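Local structure of halohydrin dehalogenase (Rhizobium radiobacter, 4IY1) at residues A200-R203 and K204-L208; L211-Q214 and K215-G218; E85-I89 and D90-V94. The protein probably catalyses the cofactor-independent dehalogenation of vicinal halohydrins to epoxides and the reverse ring opening by nucleophiles such as cyanide, on a short-chain dehydrogenase/reductase scaffold. The protein carries 37 engineered substitutions. One frame throughout, in Å; residues are numbered along the deposited sequence.

Contact 1. Residues A200-R203 and K204-L208. Engineered in segment 200-203: W201 (natural residue His), R203 (natural residue Lys). Engineered in segment 204-208: Y205 (natural residue Val).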
# COMPACT_ATOMS: atom_id res chain seq x y z
N ALA B 200 -22.04 -5.61 18.41
CA ALA B 200 -20.91 -6.34 18.95
C ALA B 200 -19.83 -6.49 17.88
O ALA B 200 -18.64 -6.49 18.18
CB ALA B 200 -21.35 -7.70 19.48
N TRP B 201 -20.26 -6.66 16.63
CA TRP B 201 -19.35 -6.77 15.50
C TRP B 201 -18.55 -5.50 15.31
O TRP B 201 -17.33 -5.54 15.14
CB TRP B 201 -20.15 -7.11 14.24
CG TRP B 201 -19.30 -7.46 13.05
CD1 TRP B 201 -18.86 -8.73 12.66
CD2 TRP B 201 -18.82 -6.54 12.01
NE1 TRP B 201 -18.16 -8.65 11.47
CE2 TRP B 201 -18.06 -7.35 11.06
CE3 TRP B 201 -18.90 -5.16 11.82
CZ2 TRP B 201 -17.42 -6.80 9.97
CZ3 TRP B 201 -18.26 -4.61 10.70
CH2 TRP B 201 -17.51 -5.40 9.82
N VAL B 202 -19.21 -4.35 15.46
CA VAL B 202 -18.55 -3.07 15.29
C VAL B 202 -17.49 -2.86 16.36
O VAL B 202 -16.31 -2.59 16.06
CB VAL B 202 -19.55 -1.91 15.24
CG1 VAL B 202 -18.83 -0.57 15.34
CG2 VAL B 202 -20.39 -1.97 13.96
N ARG B 203 -17.88 -3.15 17.60
CA ARG B 203 -16.99 -3.00 18.74
C ARG B 203 -15.82 -3.97 18.68
O ARG B 203 -14.74 -3.66 19.16
CB ARG B 203 -17.76 -3.15 20.07
CG ARG B 203 -18.97 -2.22 20.17
CD ARG B 203 -19.61 -2.25 21.55
NE ARG B 203 -18.95 -1.30 22.45
CZ ARG B 203 -17.98 -1.62 23.30
NH1 ARG B 203 -17.55 -2.87 23.39
NH2 ARG B 203 -17.44 -0.68 24.07
N LYS B 204 -16.04 -5.10 18.03
CA LYS B 204 -14.98 -6.08 17.85
C LYS B 204 -13.91 -5.65 16.82
O LYS B 204 -12.72 -5.83 17.06
CB LYS B 204 -15.58 -7.41 17.45
CG LYS B 204 -14.63 -8.58 17.60
CD LYS B 204 -15.39 -9.87 17.39
CE LYS B 204 -14.47 -11.08 17.51
NZ LYS B 204 -15.25 -12.31 17.20
N TYR B 205 -14.34 -5.18 15.66
CA TYR B 205 -13.44 -5.15 14.49
C TYR B 205 -12.93 -3.74 14.14
O TYR B 205 -11.93 -3.59 13.41
CB TYR B 205 -14.09 -5.83 13.29
CG TYR B 205 -14.12 -7.34 13.40
CD1 TYR B 205 -12.94 -8.06 13.44
CD2 TYR B 205 -15.32 -8.03 13.53
CE1 TYR B 205 -12.95 -9.44 13.56
CE2 TYR B 205 -15.34 -9.41 13.70
CZ TYR B 205 -14.15 -10.11 13.69
OH TYR B 205 -14.12 -11.49 13.80
N THR B 206 -13.63 -2.71 14.62
CA THR B 206 -13.15 -1.34 14.53
C THR B 206 -12.35 -0.92 15.76
O THR B 206 -12.57 -1.44 16.87
CB THR B 206 -14.29 -0.33 14.21
OG1 THR B 206 -14.93 0.09 15.42
CG2 THR B 206 -15.32 -0.96 13.28
N ALA B 207 -11.33 -0.09 15.55
CA ALA B 207 -10.45 0.34 16.65
C ALA B 207 -11.18 1.30 17.58
O ALA B 207 -11.00 1.24 18.78
CB ALA B 207 -9.16 1.01 16.12
N LEU B 208 -11.93 2.24 17.01
CA LEU B 208 -12.64 3.20 17.82
C LEU B 208 -13.95 2.58 18.39
O LEU B 208 -14.66 3.24 19.11
CB LEU B 208 -12.96 4.47 17.01
CG LEU B 208 -11.85 5.51 16.74
CD1 LEU B 208 -12.34 6.46 15.68
CD2 LEU B 208 -11.45 6.29 17.99

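Contact 2. Residues L211-Q214 and K215-G218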
# COMPACT_ATOMS: atom_id res chain seq x y z
N LEU B 211 -19.41 3.25 14.98
CA LEU B 211 -19.61 3.64 13.59
C LEU B 211 -19.13 5.07 13.45
O LEU B 211 -19.16 5.83 14.41
CB LEU B 211 -21.11 3.57 13.21
CG LEU B 211 -21.81 2.22 13.19
CD1 LEU B 211 -23.34 2.38 13.14
CD2 LEU B 211 -21.33 1.34 12.05
N GLY B 212 -18.74 5.46 12.24
CA GLY B 212 -18.44 6.88 12.00
C GLY B 212 -19.72 7.63 11.69
O GLY B 212 -20.73 7.03 11.30
N THR B 213 -19.71 8.94 11.87
CA THR B 213 -20.91 9.73 11.61
C THR B 213 -20.88 10.33 10.21
O THR B 213 -19.80 10.46 9.61
CB THR B 213 -21.11 10.82 12.69
OG1 THR B 213 -20.03 11.76 12.62
CG2 THR B 213 -21.11 10.16 14.12
N GLN B 214 -22.07 10.62 9.67
CA GLN B 214 -22.19 11.45 8.48
C GLN B 214 -21.37 12.71 8.62
O GLN B 214 -20.79 13.21 7.66
CB GLN B 214 -23.65 11.84 8.17
CG GLN B 214 -24.48 10.73 7.54
CD GLN B 214 -23.95 10.30 6.17
OE1 GLN B 214 -23.94 11.08 5.21
NE2 GLN B 214 -23.58 9.01 6.05
N LYS B 215 -21.41 13.30 9.81
CA LYS B 215 -20.81 14.59 9.98
C LYS B 215 -19.28 14.48 9.81
O LYS B 215 -18.63 15.45 9.42
CB LYS B 215 -21.14 15.15 11.37
CG LYS B 215 -20.29 16.34 11.74
CD LYS B 215 -21.10 17.39 12.48
CE LYS B 215 -20.75 18.80 12.04
NZ LYS B 215 -20.72 19.66 13.26
N GLU B 216 -18.70 13.35 10.20
CA GLU B 216 -17.25 13.16 10.06
C GLU B 216 -16.89 13.08 8.57
O GLU B 216 -16.05 13.84 8.07
CB GLU B 216 -16.78 11.91 10.82
CG GLU B 216 -16.71 12.11 12.34
CD GLU B 216 -16.37 10.82 13.09
OE1 GLU B 216 -15.29 10.77 13.73
OE2 GLU B 216 -17.10 9.80 12.92
N LEU B 217 -17.70 12.32 7.85
CA LEU B 217 -17.55 12.16 6.42
C LEU B 217 -17.75 13.49 5.67
O LEU B 217 -16.90 13.90 4.87
CB LEU B 217 -18.49 11.07 5.90
CG LEU B 217 -18.21 10.65 4.44
CD1 LEU B 217 -18.73 9.26 4.09
CD2 LEU B 217 -18.78 11.71 3.51
N GLY B 218 -18.76 14.25 6.08
CA GLY B 218 -18.92 15.65 5.66
C GLY B 218 -17.80 16.60 5.99
O GLY B 218 -17.47 17.50 5.20

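Contact 3. Residues E85-I89 and D90-V94. Engineered in segment 85-89: W86 (natural residue Phe), R87 (natural residue Gln).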
# COMPACT_ATOMS: atom_id res chain seq x y z
N GLU B 85 -24.42 -7.59 -2.71
CA GLU B 85 -24.97 -8.83 -2.18
C GLU B 85 -23.94 -9.94 -2.33
O GLU B 85 -23.55 -10.29 -3.44
CB GLU B 85 -26.25 -9.21 -2.92
CG GLU B 85 -27.51 -8.52 -2.41
CD GLU B 85 -28.29 -7.84 -3.52
OE1 GLU B 85 -29.35 -7.25 -3.21
OE2 GLU B 85 -27.85 -7.88 -4.69
N TRP B 86 -23.51 -10.49 -1.19
CA TRP B 86 -22.41 -11.46 -1.17
C TRP B 86 -22.72 -12.70 -1.96
O TRP B 86 -23.85 -13.19 -1.93
CB TRP B 86 -22.08 -11.84 0.27
CG TRP B 86 -22.10 -10.66 1.23
CD1 TRP B 86 -23.19 -9.88 1.59
CD2 TRP B 86 -20.97 -10.12 1.99
NE1 TRP B 86 -22.82 -8.91 2.50
CE2 TRP B 86 -21.51 -9.00 2.78
CE3 TRP B 86 -19.62 -10.43 2.10
CZ2 TRP B 86 -20.71 -8.24 3.61
CZ3 TRP B 86 -18.83 -9.66 2.96
CH2 TRP B 86 -19.37 -8.61 3.71
N ARG B 87 -21.72 -13.23 -2.67
CA ARG B 87 -21.93 -14.37 -3.56
C ARG B 87 -20.58 -14.91 -4.03
O ARG B 87 -19.61 -14.15 -4.10
CB ARG B 87 -22.77 -13.98 -4.78
CG ARG B 87 -23.80 -12.89 -4.52
CD ARG B 87 -24.63 -12.57 -5.75
NE ARG B 87 -25.71 -13.54 -5.94
CZ ARG B 87 -25.65 -14.57 -6.78
NH1 ARG B 87 -24.57 -14.76 -7.54
NH2 ARG B 87 -26.67 -15.42 -6.86
N PRO B 88 -20.52 -16.21 -4.33
CA PRO B 88 -19.28 -16.82 -4.81
C PRO B 88 -19.12 -16.53 -6.30
O PRO B 88 -20.12 -16.31 -7.00
CB PRO B 88 -19.51 -18.32 -4.57
CG PRO B 88 -20.90 -18.46 -4.02
CD PRO B 88 -21.62 -17.18 -4.30
N ILE B 89 -17.87 -16.51 -6.76
CA ILE B 89 -17.54 -16.08 -8.12
C ILE B 89 -18.34 -16.86 -9.17
O ILE B 89 -18.95 -16.28 -10.07
CB ILE B 89 -16.03 -16.21 -8.40
CG1 ILE B 89 -15.72 -15.99 -9.89
CG2 ILE B 89 -15.52 -17.57 -7.95
CD1 ILE B 89 -15.39 -14.56 -10.24
N ASP B 90 -18.36 -18.19 -9.03
CA ASP B 90 -19.04 -19.04 -10.00
C ASP B 90 -20.56 -18.80 -10.12
O ASP B 90 -21.16 -19.16 -11.13
CB ASP B 90 -18.74 -20.52 -9.73
CG ASP B 90 -19.06 -20.94 -8.31
OD1 ASP B 90 -18.80 -20.17 -7.36
OD2 ASP B 90 -19.56 -22.07 -8.13
N LYS B 91 -21.16 -18.13 -9.13
CA LYS B 91 -22.60 -17.83 -9.13
C LYS B 91 -22.97 -16.57 -9.92
O LYS B 91 -24.00 -16.53 -10.59
CB LYS B 91 -23.13 -17.66 -7.70
CG LYS B 91 -23.31 -18.96 -6.93
CD LYS B 91 -23.62 -20.14 -7.85
CE LYS B 91 -24.19 -21.29 -7.04
NZ LYS B 91 -24.25 -22.54 -7.85
N TYR B 92 -22.18 -15.51 -9.75
CA TYR B 92 -22.39 -14.25 -10.48
C TYR B 92 -22.50 -14.55 -11.95
O TYR B 92 -21.78 -15.39 -12.47
CB TYR B 92 -21.21 -13.32 -10.29
CG TYR B 92 -21.28 -12.51 -9.04
CD1 TYR B 92 -20.43 -12.79 -7.97
CD2 TYR B 92 -22.16 -11.44 -8.93
CE1 TYR B 92 -20.48 -12.04 -6.81
CE2 TYR B 92 -22.23 -10.69 -7.77
CZ TYR B 92 -21.39 -11.00 -6.71
OH TYR B 92 -21.47 -10.29 -5.54
N ALA B 93 -23.36 -13.81 -12.64
CA ALA B 93 -23.25 -13.69 -14.07
C ALA B 93 -22.29 -12.54 -14.42
O ALA B 93 -22.23 -11.52 -13.71
CB ALA B 93 -24.62 -13.47 -14.69
N VAL B 94 -21.57 -12.68 -15.53
CA VAL B 94 -20.62 -11.63 -15.96
C VAL B 94 -21.31 -10.28 -16.10
O VAL B 94 -20.75 -9.20 -15.78
CB VAL B 94 -19.95 -12.04 -17.27
CG1 VAL B 94 -19.11 -10.91 -17.82
CG2 VAL B 94 -19.09 -13.28 -17.04

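Contact 1. Residues A200-R203 and K204-L208
T206 grips the carbonyl of V202 twice at the C-terminal end of helix 196-205. Its backbone N donates to V202 O at 3.0 Å in the carbonyl plane, with an N-H...O angle of 161°, while its hydroxyl OG1 gives a second bond to V202 O at 3.1 Å from well above that plane. The hydroxyl reaches back because chi1 of 86° sets OG1 between the backbone N and the carbonyl carbon; OG1 also has a weak bond to R210 O. One and two residues earlier, the regular i to i+4 bonds run from Y205 N to W201 O at 3.1 Å and from K204 N to A200 O at 3.0 Å.

The side-chain packing is carried by two engineered residues, W201 and Y205. Y205 CD2 sits over one face of the indole, offset toward its rim, 3.6 Å from W201 NE1. The ring planes stand 55° apart, so the pair is oblique. K204 CG lies over the centre of a tyrosine face.

At the subunit interface, Y205 OH hydrogen-bonds Y205 OH of the third subunit, whose W249 meets W201 edge-to-face. T206 is the first residue to leave helical phi/psi, and its two bonds to V202 O fall at this helix end. V202 packs on L211 of the loop leading to helix 214-225, and Y205 touches F243 beyond strand 236-239.

Contact 2. Residues L211-Q214 and K215-G218
A capping box joins T213 and E216 at the start of helix 214-225, each side chain bonding the other's backbone N. T213, at the N-cap, accepts from E216 N through OG1 at 3.2 Å, with an N-H...O angle of 142°. In return T213 N donates to E216 OE2 at 2.9 Å; at 165° this bond is much straighter, and it uses the carboxylate's anti lone pair.

With chi1 of 64°, T213 OG1 turns toward the first turn of the helix. The glutamate, its CG anti to the carbonyl carbon and beside the backbone N, extends beyond CG and crosses the threonine at about a right angle, bringing E216 CG to 3.4 Å from T213 OG1 and E216 OE2 to 3.3 Å from G212 CA. The carboxylate has further partners: OE2 forms a salt bridge with R210, and OE1 accepts from Y231 N of the second subunit. With an alanine in place of E216, T213 N would probably be left without this acceptor, R210 without this carboxylate, and Y231 N of the second subunit without its bond to OE1.

After a weak bond from L217 N to T213 O, G218 N donates to Q214 O at 2.8 Å. The Q214 side chain, bent at chi2, donates through NE2 to D179 O and F12 O and accepts through OE1 from G16 N near the start of helix 14-23.

The reciprocal pair, three residues apart, is the classic N-terminal capping box, here at the start of the helix that precedes strand 236-239, the last strand of the Rossmann-type sheet.

Contact 3. Residues E85-I89 and D90-V94
P88 O accepts from K91 N at 3.0 Å, closing a type I beta turn, P88 to K91, in the loop between strand 75-79 and helix 94-122. The donor stands above the carbonyl plane, and the C=O...N angle is 125°, as expected when the chain folds back on itself within four residues. I89, D90 and K91 keep helix-like backbone angles, whereas Y92 leaves them; its CG, anti to the carbonyl carbon, sends the ring back along R87.

The engineered R87 lies across the tyrosine ring. R87 CD sits over one face, 4.0 Å from the Y92 centroid, a CH-pi contact, while R87 CB packs 3.6 Å from Y92 CE1. Bent at chi3 (80°), the arginine carries its guanidinium toward K91, and R87 NH1 comes 3.2 Å from K91 CB. Its plane is turned 70° from the ring; with R87 CZ at 5.3 Å from the Y92 centroid, any cation-pi attraction is weak at most. P88 CD also touches K91 CG at 3.6 Å, and P88 CB meets D90 OD1 at 3.4 Å.

Polar atoms of the turn face the fourth subunit: D90 OD1 makes a salt bridge with K120 NZ, I89 N hydrogen-bonds OE1 of E162 and I89 O hydrogen-bonds ND2 of N113, all of that subunit. Within the loop the K91 N to P88 O bond and the packing of R87 on Y92 hold the turn, while D90 OD1 and the I89 backbone tie it to the interface.

In the fold
All three contacts are local and partly buried, but they occupy different depths. The centre of contact 2 is about 12 Å from that of the chain, those of contacts 1 and 3 about 23 and 24 Å. Contacts 1 and 2 follow one another along the chain, at the end of helix 196-205 and the start of helix 214-225, and touch where V202 meets L211; both also reach the second subunit. Contact 3 stands apart, its nearest atoms about 7 Å from those of contact 1, in a loop against the fourth subunit. Contact 2 is distinguished by reciprocal side-chain to backbone bonds, whereas contacts 1 and 3 add packing by engineered residues.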